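PDB 4ZU5: QdtA from Thermoanaerobacterium thermosaccharolyticum, which belongs to the WxcM-like family of the cupin clan, folds as a beta-barrel dimer and binds thymidine. Local coordinates for residues I61-S66 and V107-A112; D45-Y50 and E98-T103. All coordinates share one frame; numbering follows the deposited sequence.

Interaction 1 of 2, residues I61-S66 and V107-A112; sequences ICLNGS and VLLVLA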
loop_
_atom_site.group_PDB
_atom_site.type_symbol
_atom_site.label_atom_id
_atom_site.label_comp_id
_atom_site.label_asym_id
_atom_site.label_seq_id
_atom_site.Cartn_x
_atom_site.Cartn_y
_atom_site.Cartn_z
ATOM N N ILE A 61 0.576 -4.470 6.860
ATOM C CA ILE A 61 0.435 -3.174 7.560
ATOM C C ILE A 61 -1.024 -2.768 7.612
ATOM O O ILE A 61 -1.722 -2.804 6.594
ATOM C CB ILE A 61 1.203 -2.021 6.824
ATOM C CG1 ILE A 61 2.583 -2.489 6.380
ATOM C CG2 ILE A 61 1.299 -0.753 7.675
ATOM C CD1 ILE A 61 3.051 -1.855 5.094
ATOM N N CYS A 62 -1.479 -2.363 8.792
ATOM C CA CYS A 62 -2.874 -1.936 8.958
ATOM C C CYS A 62 -2.936 -0.430 8.931
ATOM O O CYS A 62 -2.318 0.229 9.780
ATOM C CB CYS A 62 -3.418 -2.483 10.260
ATOM S SG CYS A 62 -5.071 -1.795 10.520
ATOM N N LEU A 63 -3.480 0.127 7.836
ATOM C CA LEU A 63 -3.356 1.540 7.500
ATOM C C LEU A 63 -4.477 2.351 8.165
ATOM O O LEU A 63 -4.390 3.558 8.260
ATOM C CB LEU A 63 -3.402 1.756 5.970
ATOM C CG LEU A 63 -2.237 1.071 5.232
ATOM C CD1 LEU A 63 -2.171 1.541 3.787
ATOM C CD2 LEU A 63 -0.913 1.357 5.896
ATOM N N ASN A 64 -5.496 1.650 8.644
ATOM C CA ASN A 64 -6.623 2.298 9.308
ATOM C C ASN A 64 -7.356 1.222 10.112
ATOM O O ASN A 64 -7.455 0.051 9.698
ATOM C CB ASN A 64 -7.603 2.879 8.306
ATOM C CG ASN A 64 -8.628 3.767 8.982
ATOM O OD1 ASN A 64 -8.300 4.699 9.737
ATOM N ND2 ASN A 64 -9.877 3.452 8.735
ATOM N N GLY A 65 -7.785 1.612 11.304
ATOM C CA GLY A 65 -8.451 0.678 12.206
ATOM C C GLY A 65 -7.482 -0.318 12.812
ATOM O O GLY A 65 -6.339 0.021 13.114
ATOM N N SER A 66 -7.988 -1.528 13.010
ATOM C CA SER A 66 -7.253 -2.596 13.638
ATOM C C SER A 66 -7.689 -3.950 13.112
ATOM O O SER A 66 -8.824 -4.126 12.628
ATOM C CB SER A 66 -7.483 -2.484 15.158
ATOM O OG SER A 66 -7.840 -3.760 15.632
ATOM N N VAL A 107 -8.171 -1.282 6.880
ATOM C CA VAL A 107 -7.478 -1.442 5.614
ATOM C C VAL A 107 -6.177 -2.165 5.928
ATOM O O VAL A 107 -5.385 -1.638 6.712
ATOM C CB VAL A 107 -7.034 -0.094 5.046
ATOM C CG1 VAL A 107 -6.139 -0.317 3.864
ATOM C CG2 VAL A 107 -8.207 0.800 4.677
ATOM N N LEU A 108 -6.013 -3.345 5.376
ATOM C CA LEU A 108 -4.776 -4.140 5.549
ATOM C C LEU A 108 -4.029 -4.117 4.197
ATOM O O LEU A 108 -4.584 -4.580 3.190
ATOM C CB LEU A 108 -5.187 -5.563 5.840
ATOM C CG LEU A 108 -4.039 -6.555 6.122
ATOM C CD1 LEU A 108 -3.047 -5.994 7.128
ATOM C CD2 LEU A 108 -4.492 -7.957 6.515
ATOM N N LEU A 109 -2.783 -3.640 4.207
ATOM C CA LEU A 109 -1.937 -3.582 3.033
ATOM C C LEU A 109 -0.885 -4.677 3.155
ATOM O O LEU A 109 -0.330 -4.880 4.233
ATOM C CB LEU A 109 -1.225 -2.240 2.991
ATOM C CG LEU A 109 -0.166 -2.090 1.915
ATOM C CD1 LEU A 109 -0.895 -2.075 0.570
ATOM C CD2 LEU A 109 0.575 -0.781 2.115
ATOM N N VAL A 110 -0.614 -5.360 2.057
ATOM C CA VAL A 110 0.429 -6.358 2.053
ATOM C C VAL A 110 1.403 -6.005 0.938
ATOM O O VAL A 110 0.995 -5.763 -0.171
ATOM C CB VAL A 110 -0.167 -7.756 1.817
ATOM C CG1 VAL A 110 0.913 -8.849 1.771
ATOM C CG2 VAL A 110 -1.249 -8.028 2.887
ATOM N N LEU A 111 2.689 -5.968 1.266
ATOM C CA LEU A 111 3.761 -5.865 0.304
ATOM C C LEU A 111 4.417 -7.241 0.154
ATOM O O LEU A 111 4.634 -7.919 1.134
ATOM C CB LEU A 111 4.825 -4.890 0.792
ATOM C CG LEU A 111 4.302 -3.592 1.398
ATOM C CD1 LEU A 111 5.430 -2.736 1.980
ATOM C CD2 LEU A 111 3.439 -2.814 0.442
ATOM N N ALA A 112 4.714 -7.674 -1.063
ATOM C CA ALA A 112 5.096 -9.038 -1.361
ATOM C C ALA A 112 6.318 -9.023 -2.238
ATOM O O ALA A 112 6.418 -8.188 -3.143
ATOM C CB ALA A 112 3.966 -9.770 -2.072
#
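Ile-61 and Leu-109 face each other in a hydrogen-bonded antiparallel pair, and their side chains run alongside one another on the same side of the sheet. Both backbone bonds form: Ile-61 N to Leu-109 O at 2.8 Å and, almost straight, Leu-109 N to Ile-61 O at 2.7 Å. With its CG1 beside the backbone N (chi1 -44°), Ile-61 brings CD1 up to two leucines of the partner strand at once, 4.0 Å from Leu-109 CD2 and 4.0 Å from Leu-111 CD1. Leu-109 has its CG opposite the backbone N instead (chi1 173°), and its CD2 is shared, touching Leu-63 CD1 as well as the isoleucine. Leu-63 lies obliquely over this leucine, while its CB meets Val-107 CG1 and its N-H bonds to Val-107 O at 2.8 Å. The opposite face carries Cys-62 and Leu-108, a non-hydrogen-bonded pair; here Leu-108 folds CD1 back to 3.5 Å from Ile-61 O rather than meeting the cysteine side chain, and Cys-62 SG stays near Val-107 O. At the loop end the pairing relaxes, for Val-107 N reaches Asn-64 O at 3.2 Å from a direction tilted out of the carbonyl plane. Asn-64 sends ND2 to Gly-105 O, and Tyr-38 of the second subunit packs on Ile-61 and Leu-63. Chemically, then, the inward-facing N-H and C=O groups pair between the strands, while Leu-108 and Val-110 bond to strand 35-40 on the other side, and branched aliphatic groups pack against one another alongside, a largely apolar, buried join that also contributes to the subunit interface.

Interaction 2 of 2, residues D45-Y50 and E98-T103; sequences DITRGY and EMFDFT
Two neighbouring antiparallel strands of one sheet of the cupin barrel, 47-53 and 96-100, make this contact near their loop ends. Arg-48 and Met-99 form the hydrogen-bonded pair: Arg-48 N donates to Met-99 O at 2.9 Å, in the carbonyl plane, and Met-99 N returns a bond to Arg-48 O at 2.8 Å. Their side chains lie on one face of the sheet, and on that side the Phe-102 ring, from the loop beyond, meets Arg-48. The Arg-48 and Phe-102 side chains cross at about a right angle, Arg-48 CG lying 3.9 Å from Phe-102 CE1 and CD next to CZ; Arg-48 CG sits between the backbone N and carbonyl carbon (chi1 48°), and a later bend carries the guanidinium onward to a weak hydrogen bond with Tyr-17 O of the second subunit. Met-99, bent twice along its chain, sets SD 4.0 Å from Gly-49 CA. On the other face Thr-47 and Phe-100 point the same way, with Thr-47 OG1 against Phe-100 CB. Farther along, Glu-98 lays its CG over one face of the Tyr-50 ring, a CH-pi contact 4.0 Å from the centroid. The carboxylate beyond is turned 40° from the ring plane, its rotation fixed by a salt bridge to Arg-70 through OE1 and a hydrogen bond from Trp-96 to OE2. Past the strand ends, water replaces direct pairing: Ile-46 O binds two waters, one accepting from Phe-102 N at 3.0 Å and the other from Asp-101 N at 2.9 Å.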
loop_
_atom_site.group_PDB
_atom_site.type_symbol
_atom_site.label_atom_id
_atom_site.label_comp_id
_atom_site.label_asym_id
_atom_site.label_seq_id
_atom_site.Cartn_x
_atom_site.Cartn_y
_atom_site.Cartn_z
ATOM N N ASP A 45 -17.124 -10.371 11.723
ATOM C CA ASP A 45 -17.177 -11.751 12.214
ATOM C C ASP A 45 -16.387 -12.694 11.334
ATOM O O ASP A 45 -16.399 -13.908 11.509
ATOM C CB ASP A 45 -18.633 -12.218 12.378
ATOM C CG ASP A 45 -19.257 -11.695 13.676
ATOM O OD1 ASP A 45 -18.680 -11.967 14.757
ATOM O OD2 ASP A 45 -20.292 -10.981 13.647
ATOM N N ILE A 46 -15.596 -12.118 10.437
ATOM C CA ILE A 46 -14.907 -12.912 9.445
ATOM C C ILE A 46 -13.465 -13.164 9.890
ATOM O O ILE A 46 -12.865 -12.323 10.582
ATOM C CB ILE A 46 -14.943 -12.209 8.073
ATOM C CG1 ILE A 46 -16.350 -12.298 7.496
ATOM C CG2 ILE A 46 -13.976 -12.862 7.094
ATOM C CD1 ILE A 46 -16.699 -13.679 6.956
ATOM N N THR A 47 -13.021 -14.373 9.553
ATOM C CA THR A 47 -11.634 -14.794 9.570
ATOM C C THR A 47 -11.232 -15.148 8.169
ATOM O O THR A 47 -11.911 -15.912 7.501
ATOM C CB THR A 47 -11.436 -16.047 10.429
ATOM O OG1 THR A 47 -11.880 -15.721 11.741
ATOM C CG2 THR A 47 -9.949 -16.442 10.476
ATOM N N ARG A 48 -10.138 -14.571 7.688
ATOM C CA ARG A 48 -9.655 -14.963 6.362
ATOM C C ARG A 48 -8.201 -15.350 6.435
ATOM O O ARG A 48 -7.636 -15.409 7.534
ATOM C CB ARG A 48 -9.865 -13.861 5.319
ATOM C CG ARG A 48 -9.410 -12.488 5.740
ATOM C CD ARG A 48 -9.751 -11.450 4.672
ATOM N NE ARG A 48 -9.142 -11.829 3.399
ATOM C CZ ARG A 48 -9.678 -11.627 2.202
ATOM N NH1 ARG A 48 -9.042 -12.072 1.149
ATOM N NH2 ARG A 48 -10.825 -10.977 2.040
ATOM N N GLY A 49 -7.593 -15.585 5.282
ATOM C CA GLY A 49 -6.211 -16.082 5.235
ATOM C C GLY A 49 -6.184 -17.599 5.093
ATOM O O GLY A 49 -6.549 -18.127 4.066
ATOM N N TYR A 50 -5.741 -18.301 6.130
ATOM C CA TYR A 50 -5.626 -19.754 6.132
ATOM C C TYR A 50 -4.665 -20.182 5.036
ATOM O O TYR A 50 -5.029 -20.983 4.166
ATOM C CB TYR A 50 -6.989 -20.448 5.919
ATOM C CG TYR A 50 -8.027 -20.155 6.992
ATOM C CD1 TYR A 50 -8.025 -20.814 8.222
ATOM C CD2 TYR A 50 -9.022 -19.214 6.763
ATOM C CE1 TYR A 50 -9.003 -20.562 9.181
ATOM C CE2 TYR A 50 -10.001 -18.968 7.697
ATOM C CZ TYR A 50 -9.974 -19.637 8.899
ATOM O OH TYR A 50 -10.896 -19.275 9.825
ATOM N N GLU A 98 -3.743 -16.480 9.687
ATOM C CA GLU A 98 -5.170 -16.114 9.596
ATOM C C GLU A 98 -5.350 -14.699 10.129
ATOM O O GLU A 98 -4.589 -14.210 10.969
ATOM C CB GLU A 98 -5.979 -17.120 10.430
ATOM C CG GLU A 98 -5.812 -18.553 9.962
ATOM C CD GLU A 98 -6.233 -19.589 10.980
ATOM O OE1 GLU A 98 -6.829 -19.174 11.983
ATOM O OE2 GLU A 98 -5.956 -20.776 10.740
ATOM N N MET A 99 -6.355 -14.001 9.625
ATOM C CA MET A 99 -6.591 -12.647 10.026
ATOM C C MET A 99 -8.053 -12.476 10.440
ATOM O O MET A 99 -8.937 -13.025 9.796
ATOM C CB MET A 99 -6.309 -11.714 8.848
ATOM C CG MET A 99 -4.880 -11.736 8.315
ATOM S SD MET A 99 -4.653 -12.891 6.986
ATOM C CE MET A 99 -5.095 -11.805 5.634
ATOM N N PHE A 100 -8.289 -11.706 11.482
ATOM C CA PHE A 100 -9.634 -11.632 12.076
ATOM C C PHE A 100 -9.833 -10.382 12.915
ATOM O O PHE A 100 -8.891 -9.610 13.142
ATOM C CB PHE A 100 -9.911 -12.942 12.840
ATOM C CG PHE A 100 -9.120 -13.074 14.111
ATOM C CD1 PHE A 100 -9.656 -12.668 15.327
ATOM C CD2 PHE A 100 -7.835 -13.570 14.088
ATOM C CE1 PHE A 100 -8.945 -12.779 16.512
ATOM C CE2 PHE A 100 -7.110 -13.681 15.265
ATOM C CZ PHE A 100 -7.647 -13.250 16.467
ATOM N N ASP A 101 -11.067 -10.139 13.373
ATOM C CA ASP A 101 -11.381 -8.908 14.063
ATOM C C ASP A 101 -10.987 -7.664 13.284
ATOM O O ASP A 101 -10.393 -6.732 13.833
ATOM C CB ASP A 101 -10.706 -8.831 15.430
ATOM C CG ASP A 101 -11.412 -9.712 16.512
ATOM O OD1 ASP A 101 -12.343 -10.480 16.219
ATOM O OD2 ASP A 101 -10.901 -9.701 17.636
ATOM N N PHE A 102 -11.293 -7.664 11.992
ATOM C CA PHE A 102 -11.164 -6.445 11.232
ATOM C C PHE A 102 -12.187 -5.439 11.764
ATOM O O PHE A 102 -13.372 -5.746 11.775
ATOM C CB PHE A 102 -11.487 -6.754 9.774
ATOM C CG PHE A 102 -10.439 -7.514 9.041
ATOM C CD1 PHE A 102 -10.364 -8.890 9.110
ATOM C CD2 PHE A 102 -9.568 -6.844 8.163
ATOM C CE1 PHE A 102 -9.433 -9.600 8.349
ATOM C CE2 PHE A 102 -8.620 -7.536 7.426
ATOM C CZ PHE A 102 -8.558 -8.925 7.505
ATOM N N THR A 103 -11.744 -4.276 12.217
ATOM C CA THR A 103 -12.665 -3.213 12.576
ATOM C C THR A 103 -13.324 -2.538 11.374
ATOM O O THR A 103 -12.959 -2.774 10.208
ATOM C CB THR A 103 -11.997 -2.158 13.453
ATOM O OG1 THR A 103 -11.024 -1.415 12.710
ATOM C CG2 THR A 103 -11.351 -2.794 14.657
HETATM O O HOH W 1 -13.196 -9.728 10.946
HETATM O O HOH W 2 -13.437 -11.757 13.331
#

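Overall arrangement
Interactions 1 and 2 lie on different sheets of the same cupin barrel, their centres about 13 Å apart. Their segments alternate along the chain, in the order 45-50, 61-66, 98-103, 107-112, so strands 47-53 and 58-64 follow each other but belong to different contacts, as do 96-100 and 107-112. This alternation between the two sheets is consistent with the jelly-roll barrel of the cupin clan. The contacts meet in the interior, where Leu-108 CD2 packs 4.0 Å from Met-99 CE and close to Phe-102, and at the loops, where Ser-66 and Thr-103 join. Both also touch the second subunit, so the two sheets each contribute to the dimer interface; the Arg-48 side chain lies about 7 Å from a bound thymidine.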